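Local atomic coordinates of tryptophan synthase alpha-subunit (Pyrococcus furiosus, PDB entry 1GEQ), a protein that catalyses the aldol cleavage of indoleglycerol phosphate to indole and glyceraldehyde 3-phosphate, as the alpha subunit in the last step of tryptophan biosynthesis. Residues L26-Y31 with K240-L245; I112-L117 with K123-I128; D181-A186 with N192-G197; F198-R203 with V207-E212; K225-G228 with E233-E236. All coordinates share one frame; numbering follows the deposited sequence.

Contact 1 of 5, residues L26-Y31 with K240-L245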
# COMPACT_ATOMS: atom_id res chain seq x y z
N LEU A 26 5.55 -10.00 -10.24
CA LEU A 26 5.24 -11.31 -10.80
C LEU A 26 5.75 -12.43 -9.89
O LEU A 26 5.12 -13.48 -9.77
CB LEU A 26 5.85 -11.43 -12.20
CG LEU A 26 5.18 -10.53 -13.24
CD1 LEU A 26 6.01 -10.43 -14.50
CD2 LEU A 26 3.79 -11.08 -13.54
N ALA A 27 6.89 -12.21 -9.25
CA ALA A 27 7.44 -13.22 -8.36
C ALA A 27 6.67 -13.35 -7.03
O ALA A 27 6.60 -14.44 -6.46
CB ALA A 27 8.91 -12.94 -8.08
N LEU A 28 6.12 -12.25 -6.54
CA LEU A 28 5.39 -12.28 -5.27
C LEU A 28 3.89 -12.54 -5.42
O LEU A 28 3.20 -12.82 -4.43
CB LEU A 28 5.58 -10.97 -4.51
CG LEU A 28 7.01 -10.58 -4.09
CD1 LEU A 28 7.01 -9.20 -3.45
CD2 LEU A 28 7.55 -11.62 -3.13
N ASP A 29 3.39 -12.43 -6.64
CA ASP A 29 1.96 -12.61 -6.88
C ASP A 29 1.33 -13.87 -6.28
O ASP A 29 0.25 -13.79 -5.71
CB ASP A 29 1.68 -12.59 -8.38
CG ASP A 29 0.21 -12.36 -8.69
OD1 ASP A 29 -0.26 -12.84 -9.74
OD2 ASP A 29 -0.46 -11.69 -7.88
N GLU A 30 1.99 -15.02 -6.40
CA GLU A 30 1.41 -16.25 -5.86
C GLU A 30 1.23 -16.27 -4.35
O GLU A 30 0.55 -17.15 -3.82
CB GLU A 30 2.24 -17.47 -6.28
CG GLU A 30 3.66 -17.48 -5.77
CD GLU A 30 4.32 -18.84 -5.94
OE1 GLU A 30 5.48 -18.89 -6.39
OE2 GLU A 30 3.68 -19.86 -5.61
N TYR A 31 1.83 -15.32 -3.64
CA TYR A 31 1.70 -15.28 -2.19
C TYR A 31 0.83 -14.12 -1.73
O TYR A 31 0.42 -14.07 -0.58
CB TYR A 31 3.06 -15.11 -1.50
CG TYR A 31 4.16 -16.04 -1.93
CD1 TYR A 31 5.14 -15.62 -2.83
CD2 TYR A 31 4.27 -17.32 -1.38
CE1 TYR A 31 6.21 -16.45 -3.17
CE2 TYR A 31 5.33 -18.16 -1.72
CZ TYR A 31 6.30 -17.71 -2.61
OH TYR A 31 7.36 -18.53 -2.94
N LYS A 240 11.83 -15.63 -0.56
CA LYS A 240 12.25 -16.31 0.66
C LYS A 240 11.77 -15.58 1.91
O LYS A 240 11.41 -16.21 2.90
CB LYS A 240 13.78 -16.46 0.68
CG LYS A 240 14.27 -17.58 -0.21
CD LYS A 240 13.96 -18.93 0.41
CE LYS A 240 14.99 -19.28 1.47
NZ LYS A 240 14.44 -20.19 2.52
N LYS A 241 11.75 -14.26 1.86
CA LYS A 241 11.30 -13.48 3.01
C LYS A 241 9.78 -13.63 3.20
O LYS A 241 9.30 -13.78 4.32
CB LYS A 241 11.70 -12.01 2.85
CG LYS A 241 11.12 -11.08 3.90
CD LYS A 241 11.25 -11.62 5.32
CE LYS A 241 12.51 -11.16 6.03
NZ LYS A 241 12.34 -11.27 7.51
N VAL A 242 9.03 -13.56 2.11
CA VAL A 242 7.58 -13.71 2.20
C VAL A 242 7.27 -15.13 2.67
O VAL A 242 6.37 -15.35 3.48
CB VAL A 242 6.89 -13.45 0.83
CG1 VAL A 242 5.41 -13.80 0.91
CG2 VAL A 242 7.07 -12.00 0.42
N GLU A 243 8.04 -16.09 2.18
CA GLU A 243 7.84 -17.47 2.58
C GLU A 243 8.02 -17.61 4.09
O GLU A 243 7.22 -18.26 4.76
CB GLU A 243 8.81 -18.39 1.84
CG GLU A 243 8.18 -19.07 0.64
CD GLU A 243 9.19 -19.78 -0.24
OE1 GLU A 243 10.13 -20.40 0.31
OE2 GLU A 243 9.04 -19.72 -1.47
N GLU A 244 9.07 -16.99 4.61
CA GLU A 244 9.33 -17.04 6.05
C GLU A 244 8.16 -16.42 6.82
O GLU A 244 7.74 -16.96 7.85
CB GLU A 244 10.62 -16.27 6.37
CG GLU A 244 10.82 -16.00 7.85
CD GLU A 244 11.85 -14.89 8.10
OE1 GLU A 244 11.91 -14.38 9.24
OE2 GLU A 244 12.58 -14.54 7.15
N LEU A 245 7.66 -15.30 6.33
CA LEU A 245 6.55 -14.63 7.00
C LEU A 245 5.27 -15.44 6.93
O LEU A 245 4.40 -15.33 7.79
CB LEU A 245 6.34 -13.24 6.40
CG LEU A 245 7.52 -12.29 6.62
CD1 LEU A 245 7.25 -10.96 5.93
CD2 LEU A 245 7.74 -12.10 8.12
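Tyr-31 and Val-242 mark the closest approach of the two backbones, their CA atoms 7.5 Å apart, and the main chains exchange no hydrogen bond, so side chains alone join 26-31 to helix 235-246. Val-242 points both methyls at the other segment. CG1 lies 3.6 Å from CB of Tyr-31 and also reaches CG of the ring, obliquely; CG2 meets the CD2 methyl of Leu-28, likewise at 3.6 Å. Leu-28 is brought there by its first torsion, which sets CG opposite the carbonyl carbon (chi1 -62°). Further out, Glu-243 runs extended beyond CG, and its OE2 accepts a short bond of 2.5 Å from OH of Tyr-31. The lone pair used is the anti one, turned away from OE1, with the carboxylate and ring planes 54° apart. Glu-30 CG lies over one face of the Tyr-31 ring, toward its rim. The first and last helices around the TIM barrel are thereby tied together. The chemistry is graded: methyl contacts around the buried Val-242 and a phenol-carboxylate bond at the partly exposed margin, where the phenol would help to stabilise a charged Glu-243 and the carboxylate probably sets the direction of the hydroxyl.

Contact 2 of 5, residues I112-L117 with K123-I128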
# COMPACT_ATOMS: atom_id res chain seq x y z
N ILE A 112 -7.16 3.18 -4.61
CA ILE A 112 -6.17 4.23 -4.45
C ILE A 112 -6.10 4.75 -3.02
O ILE A 112 -7.11 4.88 -2.32
CB ILE A 112 -6.43 5.41 -5.40
CG1 ILE A 112 -5.29 6.43 -5.28
CG2 ILE A 112 -7.76 6.06 -5.06
CD1 ILE A 112 -5.11 7.29 -6.51
N LEU A 113 -4.87 5.05 -2.60
CA LEU A 113 -4.61 5.57 -1.28
C LEU A 113 -3.79 6.84 -1.42
O LEU A 113 -2.67 6.82 -1.93
CB LEU A 113 -3.83 4.54 -0.45
CG LEU A 113 -3.23 5.01 0.89
CD1 LEU A 113 -4.28 5.67 1.77
CD2 LEU A 113 -2.63 3.81 1.60
N VAL A 114 -4.38 7.96 -1.01
CA VAL A 114 -3.69 9.24 -1.07
C VAL A 114 -3.26 9.54 0.36
O VAL A 114 -4.07 9.90 1.21
CB VAL A 114 -4.62 10.35 -1.60
CG1 VAL A 114 -3.83 11.65 -1.79
CG2 VAL A 114 -5.23 9.92 -2.92
N VAL A 115 -1.96 9.37 0.60
CA VAL A 115 -1.34 9.57 1.89
C VAL A 115 -1.64 10.88 2.60
O VAL A 115 -2.03 10.89 3.77
CB VAL A 115 0.19 9.44 1.77
CG1 VAL A 115 0.83 9.47 3.14
CG2 VAL A 115 0.54 8.16 1.04
N ASP A 116 -1.46 11.99 1.89
CA ASP A 116 -1.68 13.31 2.47
C ASP A 116 -2.82 14.11 1.84
O ASP A 116 -2.67 15.30 1.55
CB ASP A 116 -0.38 14.11 2.37
CG ASP A 116 0.10 14.26 0.94
OD1 ASP A 116 -0.33 13.46 0.08
OD2 ASP A 116 0.90 15.17 0.67
N LEU A 117 -3.96 13.46 1.63
CA LEU A 117 -5.12 14.12 1.04
C LEU A 117 -5.72 15.13 2.02
O LEU A 117 -6.12 14.76 3.13
CB LEU A 117 -6.20 13.09 0.68
CG LEU A 117 -7.51 13.65 0.09
CD1 LEU A 117 -7.25 14.09 -1.35
CD2 LEU A 117 -8.60 12.59 0.12
N LYS A 123 -14.21 14.53 0.58
CA LYS A 123 -15.55 14.34 0.04
C LYS A 123 -15.56 14.40 -1.48
O LYS A 123 -16.10 13.51 -2.14
CB LYS A 123 -16.50 15.40 0.61
CG LYS A 123 -16.83 15.19 2.08
CD LYS A 123 -17.68 13.94 2.26
CE LYS A 123 -17.96 13.65 3.72
NZ LYS A 123 -18.88 12.48 3.87
N GLU A 124 -14.96 15.45 -2.04
CA GLU A 124 -14.89 15.61 -3.48
C GLU A 124 -14.18 14.42 -4.09
O GLU A 124 -14.65 13.82 -5.06
CB GLU A 124 -14.12 16.88 -3.83
CG GLU A 124 -13.98 17.14 -5.31
CD GLU A 124 -12.91 18.16 -5.63
OE1 GLU A 124 -11.71 17.85 -5.43
OE2 GLU A 124 -13.25 19.27 -6.08
N PHE A 125 -13.03 14.08 -3.52
CA PHE A 125 -12.23 12.96 -4.00
C PHE A 125 -13.02 11.66 -4.06
O PHE A 125 -13.03 10.98 -5.08
CB PHE A 125 -11.00 12.78 -3.12
CG PHE A 125 -10.06 11.73 -3.62
CD1 PHE A 125 -9.29 11.96 -4.76
CD2 PHE A 125 -10.01 10.48 -3.01
CE1 PHE A 125 -8.47 10.96 -5.27
CE2 PHE A 125 -9.19 9.48 -3.52
CZ PHE A 125 -8.42 9.72 -4.65
N THR A 126 -13.67 11.31 -2.95
CA THR A 126 -14.44 10.07 -2.88
C THR A 126 -15.55 10.03 -3.92
O THR A 126 -15.91 8.96 -4.43
CB THR A 126 -15.09 9.88 -1.48
OG1 THR A 126 -15.97 10.98 -1.21
CG2 THR A 126 -14.01 9.82 -0.41
N GLU A 127 -16.09 11.20 -4.24
CA GLU A 127 -17.15 11.34 -5.22
C GLU A 127 -16.66 10.93 -6.61
O GLU A 127 -17.27 10.10 -7.28
CB GLU A 127 -17.63 12.79 -5.26
CG GLU A 127 -18.63 13.10 -6.35
CD GLU A 127 -19.00 14.57 -6.39
OE1 GLU A 127 -19.60 15.07 -5.41
OE2 GLU A 127 -18.69 15.23 -7.41
N ILE A 128 -15.55 11.53 -7.01
CA ILE A 128 -14.94 11.27 -8.31
C ILE A 128 -14.42 9.84 -8.43
O ILE A 128 -14.53 9.20 -9.47
CB ILE A 128 -13.80 12.25 -8.56
CG1 ILE A 128 -14.35 13.68 -8.47
CG2 ILE A 128 -13.17 12.01 -9.91
CD1 ILE A 128 -13.28 14.74 -8.25
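A beta-alpha-beta unit of the TIM barrel, strand 111-114, helix 122-132 and strand 135-140, supplies this contact, in which the ring of Phe-125 on the helix packs against Ile-112 and Val-114 of the strand and Leu-117 of the loop that follows. Phe-125 points at the barrel wall, and with CG opposite its own backbone N (chi1 -175°) the ring reaches out from the helix so that CZ leads. CZ is met by two branched residues at once: CG2 of Val-114 stands 3.6 Å away at an oblique angle, and CG2 of Ile-112 comes to 3.7 Å at the ring edge, near its plane. Ile-112 and Val-114 lie two apart on the strand, both turned outward from the barrel. At the root of the ring, the CD2 methyl of Leu-117 touches CD2 of Phe-125 at 4.0 Å and lies equally near CB. Val-97 and Leu-101 of helix 97-107, with Ile-92 of helix 89-95, also touch Phe-125. One turn of the helix is reinforced by Thr-126, whose OG1 gives a 2.7 Å bond to O of Lys-123. That carbonyl also accepts from N of Glu-127, on the same face of its plane. No polar group crosses between the segments, so they are joined by apolar contact without a hydrogen bond, and the fit between them rests on one aromatic ring against three aliphatic side chains.

Contact 3 of 5, residues D181-A186 with N192-G197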
# COMPACT_ATOMS: atom_id res chain seq x y z
N ASP A 181 -3.46 -1.30 19.98
CA ASP A 181 -4.63 -0.58 20.47
C ASP A 181 -5.43 -0.04 19.30
O ASP A 181 -6.67 -0.09 19.30
CB ASP A 181 -4.21 0.58 21.39
CG ASP A 181 -5.40 1.42 21.84
OD1 ASP A 181 -5.63 2.51 21.26
OD2 ASP A 181 -6.12 0.99 22.76
N LEU A 182 -4.73 0.49 18.31
CA LEU A 182 -5.38 1.05 17.13
C LEU A 182 -6.17 -0.06 16.42
O LEU A 182 -7.28 0.16 15.96
CB LEU A 182 -4.32 1.62 16.18
CG LEU A 182 -4.72 2.67 15.13
CD1 LEU A 182 -3.82 2.51 13.91
CD2 LEU A 182 -6.15 2.53 14.74
N LEU A 183 -5.56 -1.23 16.30
CA LEU A 183 -6.22 -2.37 15.64
C LEU A 183 -7.47 -2.80 16.42
O LEU A 183 -8.52 -3.02 15.83
CB LEU A 183 -5.23 -3.54 15.53
CG LEU A 183 -5.79 -4.87 15.00
CD1 LEU A 183 -6.45 -4.68 13.63
CD2 LEU A 183 -4.65 -5.87 14.93
N ARG A 184 -7.34 -2.93 17.74
CA ARG A 184 -8.46 -3.33 18.58
C ARG A 184 -9.64 -2.38 18.38
O ARG A 184 -10.77 -2.81 18.16
CB ARG A 184 -8.05 -3.32 20.06
CG ARG A 184 -9.09 -3.97 20.97
CD ARG A 184 -8.93 -3.54 22.43
NE ARG A 184 -9.39 -2.17 22.64
CZ ARG A 184 -8.61 -1.14 22.93
NH1 ARG A 184 -7.29 -1.31 23.03
NH2 ARG A 184 -9.13 0.07 23.10
N ARG A 185 -9.36 -1.08 18.48
CA ARG A 185 -10.36 -0.04 18.30
C ARG A 185 -10.98 -0.11 16.91
O ARG A 185 -12.20 -0.02 16.76
CB ARG A 185 -9.72 1.35 18.53
CG ARG A 185 -9.62 1.75 20.00
CD ARG A 185 -8.52 2.77 20.24
NE ARG A 185 -8.52 3.84 19.25
CZ ARG A 185 -7.42 4.40 18.77
NH1 ARG A 185 -6.23 4.01 19.19
NH2 ARG A 185 -7.50 5.36 17.87
N ALA A 186 -10.14 -0.28 15.90
CA ALA A 186 -10.64 -0.34 14.53
C ALA A 186 -11.62 -1.50 14.29
O ALA A 186 -12.65 -1.31 13.66
CB ALA A 186 -9.47 -0.43 13.56
N ASN A 192 -15.66 -2.04 7.11
CA ASN A 192 -14.71 -2.40 6.05
C ASN A 192 -13.62 -3.30 6.61
O ASN A 192 -13.38 -3.32 7.81
CB ASN A 192 -14.03 -1.15 5.48
CG ASN A 192 -14.87 -0.45 4.44
OD1 ASN A 192 -15.47 0.59 4.70
ND2 ASN A 192 -14.91 -1.03 3.24
N LYS A 193 -12.97 -4.06 5.73
CA LYS A 193 -11.88 -4.91 6.17
C LYS A 193 -10.74 -3.96 6.54
O LYS A 193 -10.71 -2.82 6.07
CB LYS A 193 -11.42 -5.85 5.06
CG LYS A 193 -12.45 -6.92 4.70
CD LYS A 193 -11.82 -8.01 3.85
CE LYS A 193 -12.80 -9.18 3.64
NZ LYS A 193 -12.08 -10.42 3.23
N VAL A 194 -9.83 -4.43 7.38
CA VAL A 194 -8.71 -3.61 7.81
C VAL A 194 -7.39 -4.31 7.51
O VAL A 194 -7.27 -5.52 7.70
CB VAL A 194 -8.77 -3.34 9.35
CG1 VAL A 194 -7.51 -2.64 9.82
CG2 VAL A 194 -10.00 -2.51 9.69
N ALA A 195 -6.42 -3.55 7.02
CA ALA A 195 -5.10 -4.08 6.74
C ALA A 195 -4.17 -3.24 7.62
O ALA A 195 -4.44 -2.05 7.85
CB ALA A 195 -4.75 -3.90 5.25
N VAL A 196 -3.11 -3.85 8.13
CA VAL A 196 -2.18 -3.12 8.99
C VAL A 196 -0.76 -3.09 8.41
O VAL A 196 -0.29 -4.06 7.84
CB VAL A 196 -2.10 -3.75 10.40
CG1 VAL A 196 -3.47 -3.71 11.07
CG2 VAL A 196 -1.59 -5.20 10.29
N GLY A 197 -0.11 -1.93 8.57
CA GLY A 197 1.26 -1.76 8.12
C GLY A 197 1.99 -1.25 9.34
O GLY A 197 2.15 -0.04 9.52
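Leu-183 of helix 177-189 sets out from its backbone to one side of the strand, and only its tip reaches Val-194 and Val-196. CB is still 4.8 Å from CG1 of Val-196. CG, set opposite the backbone N (chi1 173°), is 4.7 Å from the same methyl. At the tip the branches part: CD1 closes to 4.0 Å of Val-196 CG1, the two side chains crossing at about a right angle, and comes within 4.4 Å of Val-194 CG1, while CD2 packs on Glu-212 beyond helix 203-211. Helix and strand are successive elements of the (beta/alpha)8 barrel; their local axes run antiparallel at 174° and 10.2 Å, as expected where a helix returns along the outside of the wall before the next parallel strand begins. A turn further along, CB of Ala-186 sits 4.4 Å from CG2 of Val-194. Away from the strand the helix carries a salt-bridge network on Asp-181. Its OD1 is met almost head-on, in line with the CG-OD1 bond, by NH1 of Arg-185, at 2.6 Å and almost within the guanidinium plane, whereas NH1 of Arg-184 comes to OD2 from above the carboxylate plane.

Contact 4 of 5, residues F198-R203 with V207-E212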
# COMPACT_ATOMS: atom_id res chain seq x y z
N PHE A 198 2.38 -2.18 10.20
CA PHE A 198 3.04 -1.85 11.45
C PHE A 198 4.54 -2.14 11.47
O PHE A 198 5.14 -2.17 12.54
CB PHE A 198 2.37 -2.60 12.60
CG PHE A 198 0.92 -2.19 12.85
CD1 PHE A 198 0.09 -3.01 13.61
CD2 PHE A 198 0.42 -0.98 12.39
CE1 PHE A 198 -1.21 -2.62 13.93
CE2 PHE A 198 -0.88 -0.58 12.70
CZ PHE A 198 -1.69 -1.40 13.47
N GLY A 199 5.13 -2.40 10.30
CA GLY A 199 6.56 -2.68 10.24
C GLY A 199 6.90 -4.12 10.59
O GLY A 199 7.84 -4.39 11.34
N VAL A 200 6.11 -5.04 10.05
CA VAL A 200 6.31 -6.46 10.28
C VAL A 200 7.67 -6.91 9.74
O VAL A 200 8.09 -6.46 8.68
CB VAL A 200 5.18 -7.25 9.58
CG1 VAL A 200 5.56 -8.72 9.44
CG2 VAL A 200 3.89 -7.09 10.36
N SER A 201 8.35 -7.78 10.48
CA SER A 201 9.67 -8.27 10.05
C SER A 201 9.87 -9.75 10.37
O SER A 201 10.82 -10.36 9.90
CB SER A 201 10.79 -7.44 10.70
OG SER A 201 10.81 -7.62 12.10
N LYS A 202 8.97 -10.32 11.16
CA LYS A 202 9.08 -11.73 11.53
C LYS A 202 7.75 -12.48 11.60
O LYS A 202 6.68 -11.89 11.78
CB LYS A 202 9.84 -11.86 12.85
CG LYS A 202 9.31 -10.99 13.96
CD LYS A 202 10.44 -10.51 14.86
CE LYS A 202 11.21 -11.67 15.45
NZ LYS A 202 12.48 -11.19 16.07
N ARG A 203 7.83 -13.80 11.44
CA ARG A 203 6.66 -14.67 11.45
C ARG A 203 5.69 -14.43 12.61
O ARG A 203 4.48 -14.37 12.40
CB ARG A 203 7.11 -16.14 11.44
CG ARG A 203 5.97 -17.16 11.51
CD ARG A 203 4.96 -17.00 10.39
NE ARG A 203 3.85 -17.94 10.55
CZ ARG A 203 2.69 -17.86 9.91
NH1 ARG A 203 2.47 -16.89 9.04
NH2 ARG A 203 1.74 -18.76 10.16
N VAL A 207 1.48 -13.75 12.71
CA VAL A 207 0.59 -14.60 13.50
C VAL A 207 -0.18 -13.78 14.55
O VAL A 207 -1.40 -13.91 14.68
CB VAL A 207 1.39 -15.71 14.22
CG1 VAL A 207 0.47 -16.54 15.11
CG2 VAL A 207 2.08 -16.60 13.18
N SER A 208 0.54 -12.94 15.28
CA SER A 208 -0.07 -12.10 16.30
C SER A 208 -1.11 -11.14 15.74
O SER A 208 -2.22 -11.02 16.28
CB SER A 208 1.01 -11.30 17.03
OG SER A 208 0.43 -10.32 17.86
N LEU A 209 -0.76 -10.45 14.66
CA LEU A 209 -1.68 -9.48 14.06
C LEU A 209 -2.95 -10.13 13.51
O LEU A 209 -4.04 -9.60 13.67
CB LEU A 209 -0.96 -8.67 12.99
CG LEU A 209 0.13 -7.77 13.60
CD1 LEU A 209 1.00 -7.17 12.49
CD2 LEU A 209 -0.51 -6.68 14.43
N LEU A 210 -2.82 -11.28 12.86
CA LEU A 210 -4.00 -11.96 12.34
C LEU A 210 -4.85 -12.43 13.51
O LEU A 210 -6.07 -12.31 13.49
CB LEU A 210 -3.58 -13.15 11.46
CG LEU A 210 -2.98 -12.75 10.10
CD1 LEU A 210 -2.60 -13.99 9.31
CD2 LEU A 210 -3.99 -11.91 9.32
N LYS A 211 -4.20 -12.94 14.56
CA LYS A 211 -4.93 -13.42 15.72
C LYS A 211 -5.72 -12.29 16.39
O LYS A 211 -6.79 -12.53 16.96
CB LYS A 211 -3.94 -14.04 16.72
CG LYS A 211 -4.60 -14.78 17.88
CD LYS A 211 -3.60 -15.64 18.65
CE LYS A 211 -2.46 -14.82 19.24
NZ LYS A 211 -1.56 -15.65 20.10
N GLU A 212 -5.21 -11.07 16.29
CA GLU A 212 -5.88 -9.91 16.87
C GLU A 212 -6.95 -9.29 15.98
O GLU A 212 -7.48 -8.23 16.30
CB GLU A 212 -4.85 -8.84 17.25
CG GLU A 212 -3.97 -9.25 18.42
CD GLU A 212 -4.76 -9.37 19.71
OE1 GLU A 212 -4.47 -10.30 20.49
OE2 GLU A 212 -5.66 -8.53 19.94
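Arg-203 lays its guanidinium against Val-207, whose CG2 methyl sits over one face of the flat group, toward the rim, with NE of Arg-203 3.4 Å from CG2 of Val-207. The arginine bends at its second torsion (chi2 57°), which turns the chain toward Val-207, one turn further along the helix, and its NH1 donates to the carbonyl O of Leu-245, near the end of helix 235-246. In the backbone, N of Val-207 gives a 3.1 Å bond to O of Arg-203, nearly straight at 173°: the first turn of helix 203-211, with Lys-202 as its N-cap residue. Leu-209 reaches back to the loop with both methyls. CD1 comes to 3.6 Å of Val-200 CG2, the two side chains running alongside and opposite to each other, and CD2 meets the ring edge of Phe-198 at CD1, 3.8 Å away and near the ring plane. Gly-199 turns the chain between these two loop residues with a positive phi of 81°. In relatives the loop after this seventh strand helps to bind the substrate phosphate, and the same is probable here. The loop leads from strand 194-197 into helix 203-211, with Phe-198 against Ala-179 and Leu-209 against Tyr-180 of helix 177-189 on one flank, and Val-200 resting on Val-217 of strand 216-219.

Contact 5 of 5, residues K225-G228 with E233-E236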
# COMPACT_ATOMS: atom_id res chain seq x y z
N LYS A 225 13.74 -3.12 2.06
CA LYS A 225 15.09 -3.14 2.61
C LYS A 225 15.95 -4.11 1.80
O LYS A 225 17.13 -3.86 1.55
CB LYS A 225 15.07 -3.59 4.08
CG LYS A 225 16.41 -4.10 4.57
CD LYS A 225 16.31 -4.63 5.99
CE LYS A 225 17.53 -5.46 6.35
NZ LYS A 225 17.61 -6.70 5.52
N ILE A 226 15.35 -5.23 1.41
CA ILE A 226 16.05 -6.23 0.62
C ILE A 226 16.36 -5.65 -0.75
O ILE A 226 17.47 -5.80 -1.26
CB ILE A 226 15.19 -7.51 0.48
CG1 ILE A 226 15.00 -8.14 1.87
CG2 ILE A 226 15.86 -8.51 -0.48
CD1 ILE A 226 14.12 -9.38 1.88
N ILE A 227 15.40 -4.96 -1.34
CA ILE A 227 15.60 -4.37 -2.65
C ILE A 227 16.73 -3.33 -2.63
O ILE A 227 17.56 -3.30 -3.54
CB ILE A 227 14.30 -3.73 -3.18
CG1 ILE A 227 13.28 -4.84 -3.45
CG2 ILE A 227 14.59 -2.91 -4.44
CD1 ILE A 227 11.91 -4.34 -3.91
N GLY A 228 16.77 -2.50 -1.60
CA GLY A 228 17.83 -1.50 -1.52
C GLY A 228 19.19 -2.15 -1.37
O GLY A 228 20.22 -1.55 -1.69
N GLU A 233 18.72 -7.92 -8.30
CA GLU A 233 18.86 -9.33 -7.91
C GLU A 233 18.10 -9.70 -6.63
O GLU A 233 18.38 -10.72 -6.01
CB GLU A 233 20.34 -9.66 -7.70
CG GLU A 233 21.19 -9.63 -8.95
CD GLU A 233 20.91 -10.82 -9.85
OE1 GLU A 233 20.00 -10.73 -10.71
OE2 GLU A 233 21.60 -11.85 -9.70
N ALA A 234 17.14 -8.87 -6.24
CA ALA A 234 16.37 -9.10 -5.02
C ALA A 234 15.29 -10.19 -5.10
O ALA A 234 14.93 -10.80 -4.09
CB ALA A 234 15.74 -7.77 -4.57
N THR A 235 14.79 -10.43 -6.31
CA THR A 235 13.73 -11.40 -6.55
C THR A 235 13.70 -12.64 -5.66
O THR A 235 12.75 -12.85 -4.90
CB THR A 235 13.74 -11.86 -8.01
OG1 THR A 235 13.80 -10.71 -8.86
CG2 THR A 235 12.48 -12.64 -8.34
N GLU A 236 14.73 -13.47 -5.75
CA GLU A 236 14.77 -14.70 -4.96
C GLU A 236 14.72 -14.45 -3.46
O GLU A 236 14.11 -15.21 -2.71
CB GLU A 236 16.02 -15.50 -5.30
CG GLU A 236 16.44 -15.40 -6.76
CD GLU A 236 17.00 -14.02 -7.10
OE1 GLU A 236 16.44 -13.34 -7.99
OE2 GLU A 236 18.01 -13.62 -6.48
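Ala-234, Ile-226 and Ile-227 meet with no flat group among them; the nearby aromatic residue is Phe-24 of helix 18-28, whose side chain touches both Ile-227 and Ala-234. Within the contact everything turns on one methyl. CB of Ala-234 points at helix 221-230 and comes so near its backbone that CA of Ile-227 is 3.9 Å away, while the CA atoms of Ile-227 and Ala-234 are 5.3 Å apart. Beside it, the CG1 methylene of Ile-227 lies 4.0 Å from CB of Ala-234, and from the preceding residue the CG2 methyl of Ile-226 touches the same CB at 4.2 Å. With CG1 of Ile-226 opposite the carbonyl carbon (chi1 -64°), its CG2 methyl is left anti to the backbone N, and the longer CG1 branch runs on toward helix 235-246, where it packs on Lys-241. A side chain of one methyl is consistent with so close an approach, and no hydrogen bond or charge pair links the segments. Leu-238 continues the apolar patch, touching both isoleucines. Such a short turn, its alanine tucked against the helix just left, joins helix 221-230 to helix 235-246. The arrangement belongs to a TIM barrel of the alpha-subunit family, in which an additional helix follows the eighth strand before the closing helix.

Contacts 2 and 3 both reach the barrel sheet and are buried and wholly apolar across the interface, one built on an aromatic ring, the other on leucine and alanine against two valines. Contact 4 follows contact 3 along the chain and touches it, Val-196 CG2 meeting Leu-209 CD1, but adds a helix hydrogen bond and a partly exposed arginine. Contacts 1 and 5 share helix 235-246, their centres 12 Å apart; contact 5 is buried, apolar and away from the catalytic residues, whereas contact 1 is partly buried and alone bears a polar side-chain bond across it. Arg-203 links contact 4 to contact 1 through Leu-245. Contact 2 stands across the barrel, its centre 30 Å from that of contact 1.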